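Local coordinates for hydrolase (Thermus thermophilus, PDB 1UFO), which probably works as a hydrolase of the alpha/beta hydrolase fold, most likely through a serine nucleophile, although its natural substrate is not established, at residues A189-E192 against K193-A197; H177-G180 against S181-I185; E80-R83 against V84-G87; K37-I40 against L41-P45. All blocks are in the same frame, centred on the assembly; numbering follows the deposited sequence.

Contact 1 (A189-E192 against K193-A197)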
ATOM      1  N   ALA A 189      -4.942  12.445 -10.204  1.00 12.34           N
ATOM      2  CA  ALA A 189      -5.353  13.606  -9.441  1.00 13.72           C
ATOM      3  C   ALA A 189      -6.793  13.520  -8.896  1.00 13.01           C
ATOM      4  O   ALA A 189      -7.057  14.136  -7.870  1.00 14.32           O
ATOM      5  CB  ALA A 189      -5.193  14.873 -10.329  1.00 14.90           C
ATOM      6  N   ARG A 190      -7.665  12.781  -9.572  1.00 13.29           N
ATOM      7  CA  ARG A 190      -9.072  12.631  -9.072  1.00 13.74           C
ATOM      8  C   ARG A 190      -9.048  11.796  -7.778  1.00 13.17           C
ATOM      9  O   ARG A 190      -9.863  11.994  -6.855  1.00 12.88           O
ATOM     10  CB  ARG A 190      -9.973  11.927 -10.108  1.00 17.15           C
ATOM     11  CG  ARG A 190     -10.085  12.794 -11.389  1.00 20.87           C
ATOM     12  CD  ARG A 190     -10.601  14.151 -11.073  1.00 25.46           C
ATOM     13  NE  ARG A 190     -12.024  14.114 -11.128  1.00 29.83           N
ATOM     14  CZ  ARG A 190     -12.801  15.163 -11.004  1.00 29.20           C
ATOM     15  NH1 ARG A 190     -14.099  14.961 -11.051  1.00 30.54           N
ATOM     16  NH2 ARG A 190     -12.298  16.382 -10.890  1.00 30.91           N
HETATM   17  N   MSE A 191      -8.202  10.767  -7.725  1.00 11.08           N
HETATM   18  CA  MSE A 191      -8.087   9.976  -6.526  1.00  9.31           C
HETATM   19  C   MSE A 191      -7.489  10.830  -5.425  1.00 10.69           C
HETATM   20  O   MSE A 191      -7.935  10.830  -4.315  1.00 10.73           O
HETATM   21  CB  MSE A 191      -7.198   8.761  -6.792  1.00 10.62           C
HETATM   22  CG  MSE A 191      -7.033   7.843  -5.520  1.00 10.57           C
HETATM   23 SE   MSE A 191      -5.632   8.416  -4.307  1.00 15.47          SE
HETATM   24  CE  MSE A 191      -4.470   7.379  -5.248  1.00  7.69           C
ATOM     25  N   GLU A 192      -6.503  11.666  -5.768  1.00 10.46           N
ATOM     26  CA  GLU A 192      -5.903  12.500  -4.708  1.00 12.98           C
ATOM     27  C   GLU A 192      -6.956  13.558  -4.168  1.00 11.49           C
ATOM     28  O   GLU A 192      -7.000  13.823  -2.949  1.00 14.98           O
ATOM     29  CB  GLU A 192      -4.658  13.203  -5.324  1.00 12.11           C
ATOM     30  CG  GLU A 192      -3.497  12.207  -5.480  1.00 20.47           C
ATOM     31  CD  GLU A 192      -2.273  12.728  -6.347  1.00 23.02           C
ATOM     32  OE1 GLU A 192      -2.447  13.473  -7.378  1.00 29.94           O
ATOM     33  OE2 GLU A 192      -1.115  12.366  -6.039  1.00 26.36           O
ATOM     34  N   LYS A 193      -7.768  14.068  -5.087  1.00 13.30           N
ATOM     35  CA  LYS A 193      -8.814  15.053  -4.745  1.00 13.56           C
ATOM     36  C   LYS A 193      -9.821  14.357  -3.831  1.00 13.05           C
ATOM     37  O   LYS A 193     -10.366  14.959  -2.890  1.00 14.33           O
ATOM     38  CB  LYS A 193      -9.518  15.503  -5.995  1.00 15.60           C
ATOM     39  CG  LYS A 193     -10.635  16.514  -5.847  1.00 17.99           C
ATOM     40  CD  LYS A 193     -11.237  16.596  -7.213  1.00 20.22           C
ATOM     41  CE  LYS A 193     -12.631  17.071  -7.236  1.00 21.77           C
ATOM     42  NZ  LYS A 193     -12.602  18.541  -7.018  1.00 25.13           N
ATOM     43  N   THR A 194     -10.046  13.061  -4.103  1.00 11.91           N
ATOM     44  CA  THR A 194     -10.970  12.344  -3.197  1.00 11.64           C
ATOM     45  C   THR A 194     -10.432  12.290  -1.751  1.00 11.30           C
ATOM     46  O   THR A 194     -11.111  12.584  -0.746  1.00 11.62           O
ATOM     47  CB  THR A 194     -11.148  10.896  -3.732  1.00  8.80           C
ATOM     48  OG1 THR A 194     -11.789  10.965  -4.987  1.00 11.29           O
ATOM     49  CG2 THR A 194     -12.019  10.027  -2.814  1.00  9.61           C
ATOM     50  N   LEU A 195      -9.165  11.884  -1.617  1.00 12.72           N
ATOM     51  CA  LEU A 195      -8.578  11.758  -0.319  1.00 13.57           C
ATOM     52  C   LEU A 195      -8.442  13.094   0.389  1.00 14.14           C
ATOM     53  O   LEU A 195      -8.605  13.149   1.539  1.00 15.76           O
ATOM     54  CB  LEU A 195      -7.223  11.062  -0.417  1.00 16.38           C
ATOM     55  CG  LEU A 195      -7.245   9.549  -0.095  1.00 20.69           C
ATOM     56  CD1 LEU A 195      -8.233   8.748  -0.816  1.00 21.95           C
ATOM     57  CD2 LEU A 195      -5.901   9.071  -0.434  1.00 22.35           C
ATOM     58  N   GLU A 196      -8.147  14.145  -0.343  1.00 14.78           N
ATOM     59  CA  GLU A 196      -7.998  15.440   0.277  1.00 16.76           C
ATOM     60  C   GLU A 196      -9.355  15.947   0.770  1.00 15.09           C
ATOM     61  O   GLU A 196      -9.436  16.577   1.847  1.00 14.76           O
ATOM     62  CB  GLU A 196      -7.384  16.430  -0.716  1.00 19.53           C
ATOM     63  CG  GLU A 196      -7.198  17.825   0.008  1.00 24.36           C
ATOM     64  CD  GLU A 196      -6.473  17.699   1.395  1.00 29.03           C
ATOM     65  OE1 GLU A 196      -5.376  17.100   1.438  1.00 29.15           O
ATOM     66  OE2 GLU A 196      -7.006  18.168   2.452  1.00 31.58           O
ATOM     67  N   ALA A 197     -10.447  15.608   0.060  1.00 13.19           N
ATOM     68  CA  ALA A 197     -11.756  16.046   0.494  1.00 12.75           C
ATOM     69  C   ALA A 197     -12.143  15.310   1.753  1.00 13.07           C
ATOM     70  O   ALA A 197     -12.835  15.846   2.649  1.00 14.02           O
ATOM     71  CB  ALA A 197     -12.825  15.844  -0.600  1.00 13.46           C
TER
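A chi1 of -65° at T194 sets OG1 beside its own backbone N, and from there the hydroxyl reaches back one helical turn to R190 O, 2.9 Å from OG1. T194 N meets R190 O at 3.0 Å from the opposite face of the carbonyl plane, so two donors straddle one oxygen. M191, a selenomethionine, has CG trans to its N (chi1 -180°) and bends at the next two torsions, which brings SE obliquely against L195, 3.9 Å from CD2. Their helix, 188-198, is the crossover of a beta-alpha-beta unit, and these two side chains pack on both of its strands, M191 on H179 and V211, L195 on H177 and L207. T194 OG1 is also hydrogen-bonded to G139 N and S138 OG; a valine here, without the hydroxyl, would probably leave G139 N lacking its acceptor and R190 O gripped by fewer donors. On the side facing the loop that holds F140 and P141, R190 and K193 run alongside each other, R190 NH2 lying 3.7 Å from K193 CE. The like charges of R190 NH2 and K193 NZ, 4.4 Å apart, are probably eased by R190 NH1 donating to P141 O and a K193-F140 cation-pi contact.

Contact 2 (H177-G180 against S181-I185)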
ATOM      1  N   HIS A 177      -7.479   3.545  -1.185  1.00  6.16           N
ATOM      2  CA  HIS A 177      -7.600   3.768  -2.635  1.00  6.87           C
ATOM      3  C   HIS A 177      -6.323   3.166  -3.245  1.00  7.26           C
ATOM      4  O   HIS A 177      -5.210   3.420  -2.777  1.00  8.28           O
ATOM      5  CB  HIS A 177      -7.694   5.260  -2.988  1.00  6.60           C
ATOM      6  CG  HIS A 177      -9.066   5.725  -3.295  1.00  8.42           C
ATOM      7  ND1 HIS A 177      -9.612   5.625  -4.568  1.00  7.76           N
ATOM      8  CD2 HIS A 177     -10.062   6.242  -2.506  1.00  6.83           C
ATOM      9  CE1 HIS A 177     -10.870   6.072  -4.538  1.00  8.87           C
ATOM     10  NE2 HIS A 177     -11.157   6.436  -3.294  1.00  9.47           N
ATOM     11  N   LEU A 178      -6.492   2.313  -4.270  1.00  7.08           N
ATOM     12  CA  LEU A 178      -5.343   1.684  -4.929  1.00  6.80           C
ATOM     13  C   LEU A 178      -5.405   2.200  -6.372  1.00  7.93           C
ATOM     14  O   LEU A 178      -6.471   2.154  -7.016  1.00  7.58           O
ATOM     15  CB  LEU A 178      -5.469   0.132  -4.933  1.00  7.45           C
ATOM     16  CG  LEU A 178      -5.584  -0.374  -3.487  1.00  6.87           C
ATOM     17  CD1 LEU A 178      -7.065  -0.682  -3.092  1.00  6.10           C
ATOM     18  CD2 LEU A 178      -4.746  -1.701  -3.392  1.00  7.85           C
ATOM     19  N   HIS A 179      -4.284   2.719  -6.892  1.00  7.45           N
ATOM     20  CA  HIS A 179      -4.325   3.346  -8.220  1.00  8.41           C
ATOM     21  C   HIS A 179      -3.022   3.170  -8.974  1.00  9.59           C
ATOM     22  O   HIS A 179      -1.994   2.855  -8.393  1.00  9.20           O
ATOM     23  CB  HIS A 179      -4.473   4.863  -8.003  1.00  8.71           C
ATOM     24  CG  HIS A 179      -5.415   5.546  -8.938  1.00  9.10           C
ATOM     25  ND1 HIS A 179      -6.782   5.592  -8.690  1.00  8.45           N
ATOM     26  CD2 HIS A 179      -5.222   6.209 -10.117  1.00  9.65           C
ATOM     27  CE1 HIS A 179      -7.394   6.233  -9.674  1.00  9.79           C
ATOM     28  NE2 HIS A 179      -6.467   6.627 -10.559  1.00  9.44           N
ATOM     29  N   GLY A 180      -3.123   3.365 -10.293  1.00  9.67           N
ATOM     30  CA  GLY A 180      -1.920   3.307 -11.143  1.00 11.24           C
ATOM     31  C   GLY A 180      -1.558   4.733 -11.507  1.00 11.18           C
ATOM     32  O   GLY A 180      -2.404   5.549 -11.865  1.00 10.93           O
ATOM     33  N   SER A 181      -0.272   5.063 -11.474  1.00  9.95           N
ATOM     34  CA  SER A 181       0.094   6.460 -11.757  1.00 10.94           C
ATOM     35  C   SER A 181      -0.217   6.956 -13.161  1.00 11.73           C
ATOM     36  O   SER A 181      -0.355   8.200 -13.341  1.00 12.85           O
ATOM     37  CB  SER A 181       1.591   6.672 -11.457  1.00 11.72           C
ATOM     38  OG  SER A 181       2.402   5.977 -12.412  1.00 12.60           O
ATOM     39  N   ARG A 182      -0.265   6.041 -14.123  1.00 12.08           N
ATOM     40  CA  ARG A 182      -0.527   6.399 -15.522  1.00 14.22           C
ATOM     41  C   ARG A 182      -1.978   6.175 -15.959  1.00 14.64           C
ATOM     42  O   ARG A 182      -2.313   6.075 -17.161  1.00 15.06           O
ATOM     43  CB  ARG A 182       0.409   5.623 -16.420  1.00 14.86           C
ATOM     44  CG  ARG A 182       1.872   5.934 -16.113  1.00 18.97           C
ATOM     45  CD  ARG A 182       2.327   7.300 -16.627  1.00 24.54           C
ATOM     46  NE  ARG A 182       2.383   7.271 -18.088  1.00 26.42           N
ATOM     47  CZ  ARG A 182       3.469   6.950 -18.788  1.00 26.84           C
ATOM     48  NH1 ARG A 182       3.402   6.925 -20.118  1.00 25.91           N
ATOM     49  NH2 ARG A 182       4.614   6.690 -18.159  1.00 25.92           N
ATOM     50  N   ASP A 183      -2.900   6.107 -15.013  1.00 13.54           N
ATOM     51  CA  ASP A 183      -4.298   5.899 -15.405  1.00 13.95           C
ATOM     52  C   ASP A 183      -4.857   7.189 -16.057  1.00 14.39           C
ATOM     53  O   ASP A 183      -4.744   8.281 -15.485  1.00 14.51           O
ATOM     54  CB  ASP A 183      -5.081   5.576 -14.082  1.00 12.94           C
ATOM     55  CG  ASP A 183      -6.543   5.235 -14.311  1.00 14.17           C
ATOM     56  OD1 ASP A 183      -7.139   4.579 -13.387  1.00 12.80           O
ATOM     57  OD2 ASP A 183      -7.108   5.589 -15.347  1.00 13.61           O
ATOM     58  N   HIS A 184      -5.385   7.071 -17.266  1.00 16.40           N
ATOM     59  CA  HIS A 184      -5.972   8.260 -17.877  1.00 19.72           C
ATOM     60  C   HIS A 184      -7.486   8.226 -17.907  1.00 19.96           C
ATOM     61  O   HIS A 184      -8.097   9.242 -18.239  1.00 23.39           O
ATOM     62  CB  HIS A 184      -5.407   8.459 -19.288  1.00 21.44           C
ATOM     63  CG  HIS A 184      -3.914   8.523 -19.316  1.00 25.63           C
ATOM     64  ND1 HIS A 184      -3.196   9.421 -18.549  1.00 27.82           N
ATOM     65  CD2 HIS A 184      -2.992   7.795 -20.008  1.00 27.52           C
ATOM     66  CE1 HIS A 184      -1.902   9.256 -18.779  1.00 28.25           C
ATOM     67  NE2 HIS A 184      -1.748   8.275 -19.658  1.00 29.20           N
ATOM     68  N   ILE A 185      -8.094   7.108 -17.556  1.00 16.83           N
ATOM     69  CA  ILE A 185      -9.563   7.029 -17.487  1.00 16.12           C
ATOM     70  C   ILE A 185     -10.007   7.726 -16.155  1.00 15.26           C
ATOM     71  O   ILE A 185     -10.964   8.529 -16.107  1.00 16.01           O
ATOM     72  CB  ILE A 185      -9.980   5.584 -17.555  1.00 16.11           C
ATOM     73  CG1 ILE A 185      -9.616   5.003 -18.945  1.00 19.21           C
ATOM     74  CG2 ILE A 185     -11.432   5.506 -17.270  1.00 17.04           C
ATOM     75  CD1 ILE A 185      -9.754   3.517 -19.150  1.00 20.81           C
TER
HETATM   76  O   HOH W   1      -5.493   3.258 -11.719  1.00 12.69           O
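G180 and D183 are the first and last residues of a type I beta turn, closed by D183 N donating to G180 O at 3.2 Å with an N-H...O angle of 157°. The donor stands well above the carbonyl plane, not on a lone pair. A second link runs through a water that accepts from G180 N at 2.8 Å and donates to D183 OD1 at 2.7 Å. CG of D183 is trans to the backbone N (chi1 -176°), which carries the carboxylate back beside the H179 ring. This turn follows strand 175-180 of the alpha/beta hydrolase sheet, and D183 OD1 also bonds H217 ND1, consistent with D183 being the acid of a Ser-His-Asp triad. D183 OD2 accepts from V186 N and, weakly, from I185 N. The H179 and D183 side chains cross at about a right angle, yet the ring and carboxylate planes are only 22° apart. The polar partner of H179 NE2 is V186 O, to which it is hydrogen-bonded. An alanine in place of H179 would probably leave V186 O without that donor and open a gap beside D183 CB. S181 is the second residue of the turn, and its OG, held by G214 N, ties the turn to the loop after strand 207-212.

Contact 3 (E80-R83 against V84-G87); sequences EVYR and VALG
R83 and L86, about one helical turn apart, stack a guanidinium face on a methyl: the flat group lies across the leucine, whose CD1 sits 3.6 Å from the guanidinium plane of R83, offset toward the rim. R83 NH1 is 3.7 Å from L86 CD1, and the two side chains cross at about a right angle. The arginine gets there with CG trans to its backbone N (chi1 170°) and then two successive bends at chi2 and chi3, which fold the chain forward along the helix. A salt bridge from R83 NH1 to D152 probably helps hold the flat group over the methyl. Apolar contact comes next. Y82 CD2 approaches A85 CB at 4.1 Å, obliquely to the ring, while CG1 of the preceding V81 covers the centre of one ring face.

Backbone bonding is regular. V84 N donates to E80 O at 3.0 Å and is the straightest of the four bonds (169°), and L86 N donates to Y82 O at 2.9 Å; A85 to V81 and G87 to R83 complete the i to i+4 series. A methyl also packs on this backbone, V84 CG2 lying 3.3 Å from E80 O.

The polar ends of E80 and Y82 have partners outside the segments, E80 in a salt bridge with R61 and Y82 OH bonded to M142 N. Y82 also meets F117 edge to face, and A85 packs on L114 and V118. The long helix 77-103 is thereby pressed against helix 114-124, the helix that follows the probable nucleophile elbow in the alpha/beta hydrolase fold.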
ATOM      1  N   GLU A  80     -26.418   8.120 -18.220  1.00 14.48           N
ATOM      2  CA  GLU A  80     -26.706   6.688 -18.132  1.00 13.28           C
ATOM      3  C   GLU A  80     -25.692   5.927 -17.245  1.00 13.23           C
ATOM      4  O   GLU A  80     -26.061   4.978 -16.487  1.00 12.24           O
ATOM      5  CB  GLU A  80     -26.757   6.114 -19.553  1.00 15.47           C
ATOM      6  CG  GLU A  80     -28.083   6.600 -20.193  1.00 18.05           C
ATOM      7  CD  GLU A  80     -28.289   6.147 -21.641  1.00 23.46           C
ATOM      8  OE1 GLU A  80     -29.187   6.773 -22.282  1.00 24.68           O
ATOM      9  OE2 GLU A  80     -27.591   5.218 -22.118  1.00 26.01           O
ATOM     10  N   VAL A  81     -24.448   6.377 -17.270  1.00 11.42           N
ATOM     11  CA  VAL A  81     -23.415   5.723 -16.442  1.00 12.50           C
ATOM     12  C   VAL A  81     -23.774   5.946 -14.973  1.00 12.06           C
ATOM     13  O   VAL A  81     -23.758   4.982 -14.169  1.00 11.33           O
ATOM     14  CB  VAL A  81     -22.026   6.335 -16.756  1.00 11.63           C
ATOM     15  CG1 VAL A  81     -21.009   5.975 -15.630  1.00 12.96           C
ATOM     16  CG2 VAL A  81     -21.508   5.786 -18.061  1.00 12.45           C
ATOM     17  N   TYR A  82     -24.141   7.167 -14.576  1.00 11.29           N
ATOM     18  CA  TYR A  82     -24.424   7.336 -13.148  1.00 11.58           C
ATOM     19  C   TYR A  82     -25.786   6.835 -12.694  1.00 11.47           C
ATOM     20  O   TYR A  82     -26.001   6.574 -11.486  1.00 13.14           O
ATOM     21  CB  TYR A  82     -24.147   8.769 -12.699  1.00 10.66           C
ATOM     22  CG  TYR A  82     -22.657   9.012 -12.703  1.00 11.50           C
ATOM     23  CD1 TYR A  82     -22.053   9.807 -13.667  1.00 13.56           C
ATOM     24  CD2 TYR A  82     -21.838   8.347 -11.799  1.00 12.03           C
ATOM     25  CE1 TYR A  82     -20.681   9.941 -13.730  1.00 15.57           C
ATOM     26  CE2 TYR A  82     -20.419   8.434 -11.870  1.00 15.12           C
ATOM     27  CZ  TYR A  82     -19.852   9.237 -12.848  1.00 15.34           C
ATOM     28  OH  TYR A  82     -18.483   9.155 -13.001  1.00 15.96           O
ATOM     29  N   ARG A  83     -26.710   6.648 -13.648  1.00 11.67           N
ATOM     30  CA  ARG A  83     -27.973   5.985 -13.273  1.00 12.38           C
ATOM     31  C   ARG A  83     -27.647   4.484 -13.013  1.00 12.22           C
ATOM     32  O   ARG A  83     -28.170   3.878 -12.045  1.00 13.08           O
ATOM     33  CB  ARG A  83     -28.983   6.202 -14.408  1.00 13.77           C
ATOM     34  CG  ARG A  83     -30.260   5.356 -14.250  1.00 13.47           C
ATOM     35  CD  ARG A  83     -30.874   5.429 -12.818  1.00 13.30           C
ATOM     36  NE  ARG A  83     -31.144   6.799 -12.361  1.00 13.81           N
ATOM     37  CZ  ARG A  83     -31.491   7.133 -11.119  1.00 11.93           C
ATOM     38  NH1 ARG A  83     -31.729   8.403 -10.786  1.00 13.41           N
ATOM     39  NH2 ARG A  83     -31.625   6.204 -10.150  1.00 14.89           N
ATOM     40  N   VAL A  84     -26.798   3.875 -13.842  1.00 11.43           N
ATOM     41  CA  VAL A  84     -26.315   2.471 -13.522  1.00 10.21           C
ATOM     42  C   VAL A  84     -25.665   2.506 -12.095  1.00 10.99           C
ATOM     43  O   VAL A  84     -25.984   1.630 -11.270  1.00  9.95           O
ATOM     44  CB  VAL A  84     -25.223   2.018 -14.476  1.00 10.14           C
ATOM     45  CG1 VAL A  84     -24.529   0.677 -13.941  1.00  9.99           C
ATOM     46  CG2 VAL A  84     -25.831   1.690 -15.894  1.00 12.91           C
ATOM     47  N   ALA A  85     -24.829   3.498 -11.781  1.00 11.55           N
ATOM     48  CA  ALA A  85     -24.196   3.566 -10.439  1.00  9.96           C
ATOM     49  C   ALA A  85     -25.188   3.689  -9.303  1.00 10.57           C
ATOM     50  O   ALA A  85     -25.057   3.002  -8.280  1.00 10.20           O
ATOM     51  CB  ALA A  85     -23.244   4.758 -10.382  1.00 10.86           C
ATOM     52  N   LEU A  86     -26.206   4.522  -9.492  1.00 10.36           N
ATOM     53  CA  LEU A  86     -27.216   4.670  -8.429  1.00  9.78           C
ATOM     54  C   LEU A  86     -28.018   3.351  -8.217  1.00 10.47           C
ATOM     55  O   LEU A  86     -28.384   3.046  -7.069  1.00 10.68           O
ATOM     56  CB  LEU A  86     -28.152   5.855  -8.810  1.00 11.46           C
ATOM     57  CG  LEU A  86     -27.464   7.212  -8.580  1.00  9.99           C
ATOM     58  CD1 LEU A  86     -28.315   8.234  -9.322  1.00 14.02           C
ATOM     59  CD2 LEU A  86     -27.379   7.556  -7.090  1.00 13.99           C
ATOM     60  N   GLY A  87     -28.302   2.653  -9.296  1.00 11.44           N
ATOM     61  CA  GLY A  87     -29.045   1.389  -9.226  1.00 11.75           C
ATOM     62  C   GLY A  87     -28.163   0.356  -8.543  1.00 11.68           C
ATOM     63  O   GLY A  87     -28.579  -0.413  -7.649  1.00 11.87           O
TER

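Contact 4 (K37-I40 against L41-P45)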
ATOM      1  N   LYS A  37     -19.670  -9.471 -12.917  1.00  9.59           N
ATOM      2  CA  LYS A  37     -19.369 -10.117 -11.645  1.00  9.33           C
ATOM      3  C   LYS A  37     -18.222 -11.115 -11.797  1.00 10.38           C
ATOM      4  O   LYS A  37     -17.384 -11.216 -10.925  1.00 11.48           O
ATOM      5  CB  LYS A  37     -20.651 -10.764 -11.060  1.00 10.68           C
ATOM      6  CG  LYS A  37     -21.224 -11.854 -11.912  1.00 12.23           C
ATOM      7  CD  LYS A  37     -22.651 -12.149 -11.438  1.00 11.56           C
ATOM      8  CE  LYS A  37     -23.304 -13.332 -12.165  1.00 10.35           C
ATOM      9  NZ  LYS A  37     -23.346 -13.177 -13.705  1.00 11.01           N
ATOM     10  N   GLU A  38     -18.142 -11.822 -12.930  1.00  9.40           N
ATOM     11  CA  GLU A  38     -17.037 -12.774 -13.018  1.00  9.26           C
ATOM     12  C   GLU A  38     -15.695 -12.079 -13.178  1.00  9.39           C
ATOM     13  O   GLU A  38     -14.722 -12.571 -12.633  1.00 10.86           O
ATOM     14  CB  GLU A  38     -17.213 -13.693 -14.250  1.00 11.31           C
ATOM     15  CG  GLU A  38     -18.497 -14.532 -14.217  1.00 12.79           C
ATOM     16  CD  GLU A  38     -19.812 -13.787 -14.585  1.00 13.86           C
ATOM     17  OE1 GLU A  38     -20.886 -14.369 -14.288  1.00 13.97           O
ATOM     18  OE2 GLU A  38     -19.780 -12.664 -15.132  1.00 12.81           O
ATOM     19  N   HIS A  39     -15.701 -10.979 -13.919  1.00 10.45           N
ATOM     20  CA  HIS A  39     -14.437 -10.263 -14.142  1.00 10.45           C
ATOM     21  C   HIS A  39     -13.865  -9.718 -12.819  1.00 10.52           C
ATOM     22  O   HIS A  39     -12.695  -9.917 -12.534  1.00 11.12           O
ATOM     23  CB  HIS A  39     -14.677  -9.092 -15.104  1.00 13.63           C
ATOM     24  CG  HIS A  39     -13.416  -8.406 -15.498  1.00 16.93           C
ATOM     25  ND1 HIS A  39     -13.269  -7.037 -15.436  1.00 19.05           N
ATOM     26  CD2 HIS A  39     -12.237  -8.904 -15.945  1.00 19.78           C
ATOM     27  CE1 HIS A  39     -12.047  -6.721 -15.849  1.00 19.19           C
ATOM     28  NE2 HIS A  39     -11.393  -7.835 -16.167  1.00 17.82           N
ATOM     29  N   ILE A  40     -14.703  -9.054 -12.018  1.00  9.79           N
ATOM     30  CA  ILE A  40     -14.115  -8.459 -10.790  1.00  9.54           C
ATOM     31  C   ILE A  40     -13.642  -9.566  -9.803  1.00  8.72           C
ATOM     32  O   ILE A  40     -12.555  -9.431  -9.216  1.00  9.00           O
ATOM     33  CB  ILE A  40     -15.129  -7.449 -10.142  1.00  9.17           C
ATOM     34  CG1 ILE A  40     -14.470  -6.753  -8.942  1.00 11.81           C
ATOM     35  CG2 ILE A  40     -16.362  -8.164  -9.618  1.00  8.74           C
ATOM     36  CD1 ILE A  40     -13.382  -5.857  -9.388  1.00 15.92           C
ATOM     37  N   LEU A  41     -14.337 -10.708  -9.687  1.00  9.29           N
ATOM     38  CA  LEU A  41     -13.842 -11.738  -8.752  1.00  9.82           C
ATOM     39  C   LEU A  41     -12.513 -12.353  -9.281  1.00  9.67           C
ATOM     40  O   LEU A  41     -11.634 -12.677  -8.485  1.00 10.51           O
ATOM     41  CB  LEU A  41     -14.878 -12.826  -8.535  1.00 10.03           C
ATOM     42  CG  LEU A  41     -16.113 -12.257  -7.785  1.00  9.63           C
ATOM     43  CD1 LEU A  41     -16.926 -13.488  -7.349  1.00 11.72           C
ATOM     44  CD2 LEU A  41     -15.762 -11.393  -6.568  1.00 11.12           C
ATOM     45  N   ALA A  42     -12.365 -12.454 -10.611  1.00  9.58           N
ATOM     46  CA  ALA A  42     -11.146 -13.020 -11.162  1.00 11.15           C
ATOM     47  C   ALA A  42      -9.919 -12.123 -10.912  1.00 11.24           C
ATOM     48  O   ALA A  42      -8.817 -12.627 -10.951  1.00 12.19           O
ATOM     49  CB  ALA A  42     -11.307 -13.219 -12.688  1.00 11.99           C
ATOM     50  N   LEU A  43     -10.184 -10.839 -10.659  1.00 10.12           N
ATOM     51  CA  LEU A  43      -9.062  -9.891 -10.408  1.00  9.87           C
ATOM     52  C   LEU A  43      -8.703  -9.879  -8.903  1.00 10.20           C
ATOM     53  O   LEU A  43      -7.831  -9.037  -8.509  1.00 10.45           O
ATOM     54  CB  LEU A  43      -9.532  -8.474 -10.877  1.00 11.08           C
ATOM     55  CG  LEU A  43      -9.695  -8.336 -12.421  1.00 13.58           C
ATOM     56  CD1 LEU A  43     -10.510  -7.086 -12.720  1.00 15.17           C
ATOM     57  CD2 LEU A  43      -8.354  -8.387 -13.118  1.00 16.27           C
ATOM     58  N   LEU A  44      -9.309 -10.720  -8.081  1.00 10.23           N
ATOM     59  CA  LEU A  44      -8.974 -10.783  -6.653  1.00 11.25           C
ATOM     60  C   LEU A  44      -8.364 -12.167  -6.327  1.00 11.36           C
ATOM     61  O   LEU A  44      -8.846 -12.886  -5.473  1.00 11.45           O
ATOM     62  CB  LEU A  44     -10.201 -10.516  -5.775  1.00 11.67           C
ATOM     63  CG  LEU A  44     -10.860  -9.152  -6.078  1.00 10.43           C
ATOM     64  CD1 LEU A  44     -12.169  -8.983  -5.353  1.00 11.97           C
ATOM     65  CD2 LEU A  44      -9.965  -7.980  -5.700  1.00 13.82           C
ATOM     66  N   PRO A  45      -7.288 -12.511  -7.005  1.00 12.87           N
ATOM     67  CA  PRO A  45      -6.667 -13.816  -6.724  1.00 12.87           C
ATOM     68  C   PRO A  45      -6.175 -13.913  -5.271  1.00 13.72           C
ATOM     69  O   PRO A  45      -5.696 -12.945  -4.683  1.00 13.27           O
ATOM     70  CB  PRO A  45      -5.523 -13.864  -7.754  1.00 14.24           C
ATOM     71  CG  PRO A  45      -5.048 -12.431  -7.799  1.00 13.19           C
ATOM     72  CD  PRO A  45      -6.424 -11.698  -7.891  1.00 13.47           C
TER
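H39 and L43 meet in a CH-pi contact one helical turn apart: L43 CD1 lies over one face of the H39 imidazole, 3.7 Å from the ring centroid and 20° off the ring normal. The methyl is displaced toward the rim, and its nearest ring atom is H39 CE1 at 3.5 Å. CG of H39 trans to the backbone N (chi1 -174°) carries the ring toward the next turn, and chi2 near -131° turns its face to L43.

The backbone beneath sets the spacing. L43 N donates to I40 O at 3.1 Å from above the carbonyl plane, and also makes a weak bond to H39 O, so the amide is shared between an i to i+3 and an i to i+4 acceptor where helix 37-42 gives way to the loop. Earlier, A42 N bonds E38 O at 3.1 Å. L44 N then donates to L41 O. The L44 side chain packs by its CG on I40 O, 3.6 Å away.

Further out, I40 and L41 rest on A29 of strand 25-30 and A56 of strand 52-56, the two strands that this helix connects in a beta-alpha-beta unit. At the start of the helix K37 NZ forms a salt bridge with E38 OE1 at 2.8 Å, approaching on the syn side of the carboxylate, and further salt bridges with E64 and D58. S36 OG accepts from H39 N.

Chemically, a buried lysine amine is matched by several carboxylates, which would probably stabilise its charged form, whereas the exposed histidine ring engages L43 through dispersion across its face.

From the N terminus the four contacts come in the order 4, 3, 2, 1. Each joins neighbouring segments of one unbroken stretch, so they lie in series, none nesting or crossing; contact 2 closes a tight beta turn, and contact 4 ends a helix in a short turn. Contact 4 lies on the helix joining strands 25-30 and 52-56, contact 3 on the long helix 77-103. Contact 2 ends strand 175-180, and contact 1 occupies the helix that follows. These last two touch, with M191 CG 3.5 Å from H177 ND1. No other pair touches; contacts 1 and 4, on opposite sides of the chain's centre, have their own centres about 26 Å apart.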